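PDB 2HZG: mandelate racemase/muconate lactonizing enzyme/Enolase superfamily from Rhodobacter sphaeroides, which belongs to the enolase superfamily and binds sodium through acidic side chains in its barrel domain. Local coordinates for residues L30-V33 and H38-W41; L140-T145 and L196-G201; I276-I281 and G285-V290. One frame throughout, in Å; residues are numbered along the deposited sequence.

Contact 1. Residues L30-V33 and H38-W41; sequences LVRV and HIGW
Val33 and Gly40 form an antiparallel hydrogen-bonded pair in a hairpin where the axes of 30-33 and 38-41 approach to 4.7 Å, with their directions 162° apart. Val33 N donates to Gly40 O at 2.8 Å, and Gly40 N donates back to Val33 O at 2.9 Å. Both bonds are close to straight. The next pair, Arg32 with Trp41, is non-hydrogen-bonded. There Trp41 CA comes to 3.2 Å from Val31 O in a CA-H...O contact.

Arg32 and Trp41 share one face of the sheet and lie side by side, pointing the same way. Arg32 CB sits 3.6 Å from the centroid of the Trp41 six-membered ring, almost on its normal, a CH-pi contact. With CG anti to the backbone N (chi1 -176°), the chain carries on across the indole, and Arg32 CD reaches Trp41 CZ2 at 3.5 Å. Leu30 CB meets the ring at its edge, 3.9 Å from Trp41 CZ3. Ile39 CG2 touches Arg32 CG at 3.7 Å, at roughly a right angle to the direction of the indole.

The hairpin belongs to the three-stranded antiparallel sheet of the N-terminal domain of this superfamily. Val33, on the other face, packs on helix 99-118. The Arg32 guanidinium forms a salt bridge with Asp9 of strand 5-14. The methylenes of Arg32 thus serve as an apolar cover for the indole, while its charge is paired on the adjoining strand.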
# COMPACT_ATOMS: atom_id res chain seq x y z
N LEU A 30 -17.59 9.22 1.11
CA LEU A 30 -17.59 10.54 1.75
C LEU A 30 -17.52 10.38 3.27
O LEU A 30 -17.99 9.39 3.83
CB LEU A 30 -18.85 11.33 1.35
CG LEU A 30 -19.05 11.73 -0.12
CD1 LEU A 30 -20.19 12.75 -0.21
CD2 LEU A 30 -17.79 12.34 -0.74
N VAL A 31 -16.91 11.35 3.92
CA VAL A 31 -16.64 11.24 5.34
C VAL A 31 -17.13 12.52 5.98
O VAL A 31 -16.67 13.60 5.63
CB VAL A 31 -15.11 11.10 5.64
CG1 VAL A 31 -14.87 11.02 7.14
CG2 VAL A 31 -14.49 9.86 4.94
N ARG A 32 -18.06 12.39 6.92
CA ARG A 32 -18.52 13.54 7.68
C ARG A 32 -18.03 13.40 9.11
O ARG A 32 -18.40 12.45 9.80
CB ARG A 32 -20.06 13.66 7.66
CG ARG A 32 -20.59 14.93 8.36
CD ARG A 32 -22.11 14.98 8.46
NE ARG A 32 -22.66 13.82 9.15
CZ ARG A 32 -23.86 13.30 8.93
NH1 ARG A 32 -24.68 13.85 8.03
NH2 ARG A 32 -24.24 12.22 9.61
N VAL A 33 -17.20 14.34 9.54
CA VAL A 33 -16.70 14.35 10.91
C VAL A 33 -17.49 15.41 11.69
O VAL A 33 -17.73 16.52 11.17
CB VAL A 33 -15.18 14.65 10.95
CG1 VAL A 33 -14.67 14.69 12.40
CG2 VAL A 33 -14.39 13.59 10.14
N HIS A 38 -19.85 21.02 15.26
CA HIS A 38 -19.14 21.54 14.09
C HIS A 38 -18.87 20.39 13.11
O HIS A 38 -18.47 19.31 13.54
CB HIS A 38 -17.84 22.19 14.52
CG HIS A 38 -18.05 23.37 15.41
ND1 HIS A 38 -18.24 24.65 14.92
CD2 HIS A 38 -18.14 23.47 16.76
CE1 HIS A 38 -18.40 25.48 15.94
NE2 HIS A 38 -18.35 24.79 17.06
N ILE A 39 -19.09 20.64 11.82
CA ILE A 39 -19.05 19.60 10.79
C ILE A 39 -17.90 19.86 9.81
O ILE A 39 -17.55 21.00 9.51
CB ILE A 39 -20.43 19.53 10.01
CG1 ILE A 39 -21.56 19.11 10.97
CG2 ILE A 39 -20.39 18.57 8.84
CD1 ILE A 39 -21.36 17.74 11.61
N GLY A 40 -17.29 18.78 9.33
CA GLY A 40 -16.44 18.86 8.16
C GLY A 40 -16.63 17.64 7.28
O GLY A 40 -16.97 16.56 7.77
N TRP A 41 -16.39 17.82 5.98
CA TRP A 41 -16.55 16.73 5.04
C TRP A 41 -15.26 16.48 4.31
O TRP A 41 -14.49 17.42 4.03
CB TRP A 41 -17.61 17.08 3.98
CG TRP A 41 -19.00 16.95 4.43
CD1 TRP A 41 -19.77 17.95 5.00
CD2 TRP A 41 -19.84 15.79 4.34
NE1 TRP A 41 -21.04 17.47 5.26
CE2 TRP A 41 -21.11 16.15 4.87
CE3 TRP A 41 -19.65 14.48 3.85
CZ2 TRP A 41 -22.18 15.26 4.93
CZ3 TRP A 41 -20.73 13.59 3.92
CH2 TRP A 41 -21.97 13.98 4.46

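Contact 2. Residues L140-T145 and L196-G201; sequences LLFGDT and LMVDVG. With NA (sodium ion), chain C.
Phe142 turns the edge of its ring to Val198, with Phe142 CE2 and CZ both about 4.0 Å from Val198 CG1. The methyl lies near the ring plane, and the two side chains cross at about a right angle. CG of Phe142 is anti to its carbonyl carbon (chi1 -80°), which sends the ring toward strand 195-199. Val198 presents the branch that stands anti to the backbone N. Asp199 O is also near the ring edge, 4.4 Å from Phe142 CE2. The touching area is small, because strand 163-167 runs between the two strands. Phe166 of that strand meets the Phe142 ring with planes about 30° apart.

These segments belong to the parallel barrel of the enolase superfamily and include the C-terminal ends of strands 135-141 and 195-199. A sodium ion lies at this end. Asp199 OD2 binds the sodium at 2.3 Å, and Glu227 and Glu254 complete the protein ligands. Three waters also bind the ion. One of them, 2.8 Å from the sodium, donates to Asp199 OD1 at 2.5 Å. Gly201 N donates to the same Asp199 OD1 at 3.0 Å from above the carboxylate plane, closing an Asx turn. The backbone and the water thus hold one carboxylate oxygen, while the other binds the metal beside Glu227 and Glu254.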
# COMPACT_ATOMS: atom_id res chain seq x y z
N LEU A 140 -9.78 13.96 -19.41
CA LEU A 140 -10.73 13.14 -20.15
C LEU A 140 -10.20 11.73 -20.37
O LEU A 140 -9.02 11.49 -20.25
CB LEU A 140 -11.03 13.79 -21.52
CG LEU A 140 -11.74 15.14 -21.49
CD1 LEU A 140 -11.73 15.79 -22.88
CD2 LEU A 140 -13.17 14.95 -20.98
N LEU A 141 -11.08 10.81 -20.73
CA LEU A 141 -10.60 9.50 -21.14
C LEU A 141 -10.49 9.44 -22.67
O LEU A 141 -11.30 10.03 -23.39
CB LEU A 141 -11.52 8.41 -20.62
CG LEU A 141 -11.65 8.33 -19.09
CD1 LEU A 141 -12.69 7.32 -18.71
CD2 LEU A 141 -10.31 8.03 -18.38
N PHE A 142 -9.47 8.75 -23.16
CA PHE A 142 -9.45 8.36 -24.57
C PHE A 142 -10.74 7.65 -24.97
O PHE A 142 -11.21 6.77 -24.24
CB PHE A 142 -8.27 7.42 -24.86
CG PHE A 142 -6.95 8.12 -25.03
CD1 PHE A 142 -6.69 8.85 -26.19
CD2 PHE A 142 -5.97 8.04 -24.03
CE1 PHE A 142 -5.48 9.50 -26.36
CE2 PHE A 142 -4.75 8.67 -24.20
CZ PHE A 142 -4.50 9.42 -25.37
N GLY A 143 -11.31 8.04 -26.12
CA GLY A 143 -12.42 7.31 -26.71
C GLY A 143 -11.96 5.94 -27.18
O GLY A 143 -10.77 5.70 -27.32
N ASP A 144 -12.91 5.05 -27.41
CA ASP A 144 -12.61 3.71 -27.90
C ASP A 144 -12.09 3.73 -29.34
O ASP A 144 -11.47 2.77 -29.79
CB ASP A 144 -13.83 2.79 -27.76
CG ASP A 144 -14.18 2.50 -26.28
OD1 ASP A 144 -13.39 2.88 -25.38
OD2 ASP A 144 -15.24 1.87 -26.03
N THR A 145 -12.35 4.82 -30.06
CA THR A 145 -11.83 4.97 -31.42
C THR A 145 -11.19 6.35 -31.47
O THR A 145 -11.52 7.20 -30.64
CB THR A 145 -12.95 4.90 -32.50
OG1 THR A 145 -13.88 5.96 -32.28
CG2 THR A 145 -13.70 3.55 -32.45
N LEU A 196 -1.31 19.51 -24.68
CA LEU A 196 -1.83 18.16 -24.72
C LEU A 196 -1.01 17.27 -23.80
O LEU A 196 0.23 17.28 -23.86
CB LEU A 196 -1.83 17.61 -26.16
CG LEU A 196 -2.33 16.17 -26.37
CD1 LEU A 196 -3.78 15.98 -25.95
CD2 LEU A 196 -2.14 15.76 -27.83
N MET A 197 -1.71 16.54 -22.94
CA MET A 197 -1.07 15.61 -22.03
C MET A 197 -1.66 14.22 -22.27
O MET A 197 -2.80 14.10 -22.72
CB MET A 197 -1.25 16.05 -20.58
CG MET A 197 -0.52 17.35 -20.21
SD MET A 197 -1.31 18.88 -20.81
CE MET A 197 -2.70 18.99 -19.75
N VAL A 198 -0.86 13.20 -21.97
CA VAL A 198 -1.27 11.81 -22.15
C VAL A 198 -1.00 11.01 -20.88
O VAL A 198 0.10 11.08 -20.31
CB VAL A 198 -0.57 11.15 -23.37
CG1 VAL A 198 -0.94 9.65 -23.49
CG2 VAL A 198 -0.90 11.92 -24.66
N ASP A 199 -2.00 10.27 -20.45
CA ASP A 199 -1.93 9.45 -19.24
C ASP A 199 -2.22 8.01 -19.63
O ASP A 199 -3.29 7.70 -20.14
CB ASP A 199 -2.97 10.00 -18.25
CG ASP A 199 -3.19 9.09 -17.03
OD1 ASP A 199 -2.44 8.13 -16.79
OD2 ASP A 199 -4.18 9.38 -16.30
N VAL A 200 -1.25 7.14 -19.41
CA VAL A 200 -1.38 5.73 -19.81
C VAL A 200 -1.71 4.74 -18.69
O VAL A 200 -1.72 3.52 -18.92
CB VAL A 200 -0.17 5.25 -20.67
CG1 VAL A 200 -0.07 6.11 -21.94
CG2 VAL A 200 1.14 5.31 -19.88
N GLY A 201 -2.00 5.26 -17.51
CA GLY A 201 -2.50 4.42 -16.43
C GLY A 201 -1.66 3.20 -16.10
O GLY A 201 -2.21 2.11 -15.92
NA NA C . -3.91 9.93 -14.04
O HOH W 1 -2.86 7.32 -14.45
O HOH W 2 -5.76 8.59 -13.12
O HOH W 3 -5.79 11.68 -14.18

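Contact 3. Residues I276-I281 and G285-V290; sequences IDCGRI and GPAKRV
Apolar contacts carry this meeting of Ile276, Cys278 and Ile281 with helix 284-297. Ile276 and Val290 reach toward each other tip to tip, with Ile276 CG1 3.8 Å from Val290 CG1. The other branch, Ile276 CG2, rests on Ala287 CB at 3.8 Å. Cys278 SG touches Ala287 CB at 3.5 Å. Ile281 CD1 extends to Val290 CG2 at 3.8 Å, its CG1 being anti to the backbone N (chi1 -153°). Ile281 CG2 lies 4.0 Å from Pro286 CB, the two side chains sliding past each other in opposite directions.

The polar groups of 276-281 bond within that segment or to outside residues. Asp277 is an N-cap: Asp277 OD1 accepts a weak bond from Gly279 N at 2.8 Å. Asp277 O takes both Arg280 N and Ile281 N. Asp277 OD2 bonds to His304, and Arg280 forms a salt bridge with Glu254, a sodium ligand.

Here strand 273-276 leads through a short, weakly bonded helix at 278-281 into helix 284-297, a beta-alpha unit of the barrel. Tyr301 packs on Ile276, Ala287 and Val290. Hydrocarbon and sulfur hold helix 284-297 to the end of strand 273-276 and to the short helix after it, while Asp277 and Arg280 turn their polar ends to other partners.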
# COMPACT_ATOMS: atom_id res chain seq x y z
N ILE A 276 -0.51 14.80 -7.22
CA ILE A 276 -0.90 14.25 -5.92
C ILE A 276 -2.40 14.30 -5.72
O ILE A 276 -3.05 15.32 -5.95
CB ILE A 276 -0.19 14.99 -4.75
CG1 ILE A 276 1.34 14.89 -4.89
CG2 ILE A 276 -0.75 14.52 -3.39
CD1 ILE A 276 1.92 13.48 -4.75
N ASP A 277 -2.94 13.16 -5.29
CA ASP A 277 -4.33 13.04 -4.94
C ASP A 277 -4.46 13.11 -3.42
O ASP A 277 -4.03 12.19 -2.72
CB ASP A 277 -4.89 11.72 -5.47
CG ASP A 277 -6.40 11.72 -5.50
OD1 ASP A 277 -7.02 12.03 -4.47
OD2 ASP A 277 -6.99 11.41 -6.55
N CYS A 278 -5.04 14.19 -2.90
CA CYS A 278 -5.30 14.30 -1.44
C CYS A 278 -6.20 13.18 -0.91
O CYS A 278 -6.12 12.83 0.25
CB CYS A 278 -5.89 15.66 -1.08
SG CYS A 278 -4.63 16.89 -1.21
N GLY A 279 -7.06 12.64 -1.78
CA GLY A 279 -7.92 11.51 -1.42
C GLY A 279 -7.23 10.15 -1.30
O GLY A 279 -7.88 9.15 -0.96
N ARG A 280 -5.92 10.10 -1.56
CA ARG A 280 -5.14 8.84 -1.49
C ARG A 280 -3.93 8.92 -0.58
O ARG A 280 -3.59 7.95 0.11
CB ARG A 280 -4.64 8.45 -2.89
CG ARG A 280 -5.71 8.08 -3.86
CD ARG A 280 -5.08 7.68 -5.17
NE ARG A 280 -6.08 7.25 -6.13
CZ ARG A 280 -5.91 7.23 -7.45
NH1 ARG A 280 -4.76 7.63 -7.99
NH2 ARG A 280 -6.89 6.83 -8.23
N ILE A 281 -3.29 10.08 -0.58
CA ILE A 281 -2.01 10.26 0.11
C ILE A 281 -2.12 10.48 1.63
O ILE A 281 -1.08 10.55 2.31
CB ILE A 281 -1.16 11.38 -0.55
CG1 ILE A 281 0.33 11.14 -0.30
CG2 ILE A 281 -1.63 12.81 -0.09
CD1 ILE A 281 1.24 12.03 -1.12
N GLY A 285 -2.22 17.41 4.62
CA GLY A 285 -0.91 17.43 5.27
C GLY A 285 0.20 16.82 4.44
O GLY A 285 1.18 17.51 4.13
N PRO A 286 0.10 15.51 4.12
CA PRO A 286 1.14 14.85 3.30
C PRO A 286 1.28 15.51 1.93
O PRO A 286 2.39 15.64 1.44
CB PRO A 286 0.62 13.41 3.16
CG PRO A 286 -0.23 13.23 4.39
CD PRO A 286 -0.92 14.55 4.57
N ALA A 287 0.16 15.94 1.34
CA ALA A 287 0.19 16.61 0.05
C ALA A 287 0.98 17.92 0.09
O ALA A 287 1.79 18.19 -0.78
CB ALA A 287 -1.24 16.84 -0.43
N LYS A 288 0.73 18.74 1.12
CA LYS A 288 1.48 19.96 1.35
C LYS A 288 2.97 19.66 1.60
O LYS A 288 3.85 20.39 1.14
CB LYS A 288 0.88 20.70 2.56
CG LYS A 288 1.63 21.94 3.02
CD LYS A 288 1.61 23.07 1.99
CE LYS A 288 2.11 24.41 2.63
NZ LYS A 288 3.43 24.21 3.33
N ARG A 289 3.23 18.58 2.32
CA ARG A 289 4.60 18.12 2.54
C ARG A 289 5.27 17.82 1.18
O ARG A 289 6.39 18.23 0.95
CB ARG A 289 4.61 16.91 3.47
CG ARG A 289 5.98 16.56 3.97
CD ARG A 289 5.91 15.35 4.87
NE ARG A 289 7.27 14.88 5.17
CZ ARG A 289 7.54 13.69 5.69
NH1 ARG A 289 6.54 12.84 5.96
NH2 ARG A 289 8.80 13.36 5.91
N VAL A 290 4.54 17.16 0.27
CA VAL A 290 5.05 16.93 -1.11
C VAL A 290 5.31 18.24 -1.86
O VAL A 290 6.37 18.43 -2.48
CB VAL A 290 4.11 16.02 -1.96
CG1 VAL A 290 4.67 15.83 -3.40
CG2 VAL A 290 3.93 14.68 -1.29

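The three contacts follow one another along the chain. Contact 1 lies in the antiparallel sheet of the N-terminal domain. Contacts 2 and 3 belong to the barrel domain: contact 2 at the ends of strands 135-141 and 195-199, contact 3 between the end of strand 273-276 with the short helix after it and helix 284-297. The centres of contacts 1 and 2 are about 34 Å apart, on opposite sides of the chain's centre. Contact 3 is about 18 Å from contact 1 and about 24 Å from contact 2, centre to centre. Helix 99-118 packs against both contact 1 and contact 3, linking the two domains. The sodium site links contacts 2 and 3: Asp199 binds the ion, and Arg280 pairs with Glu254, another ligand.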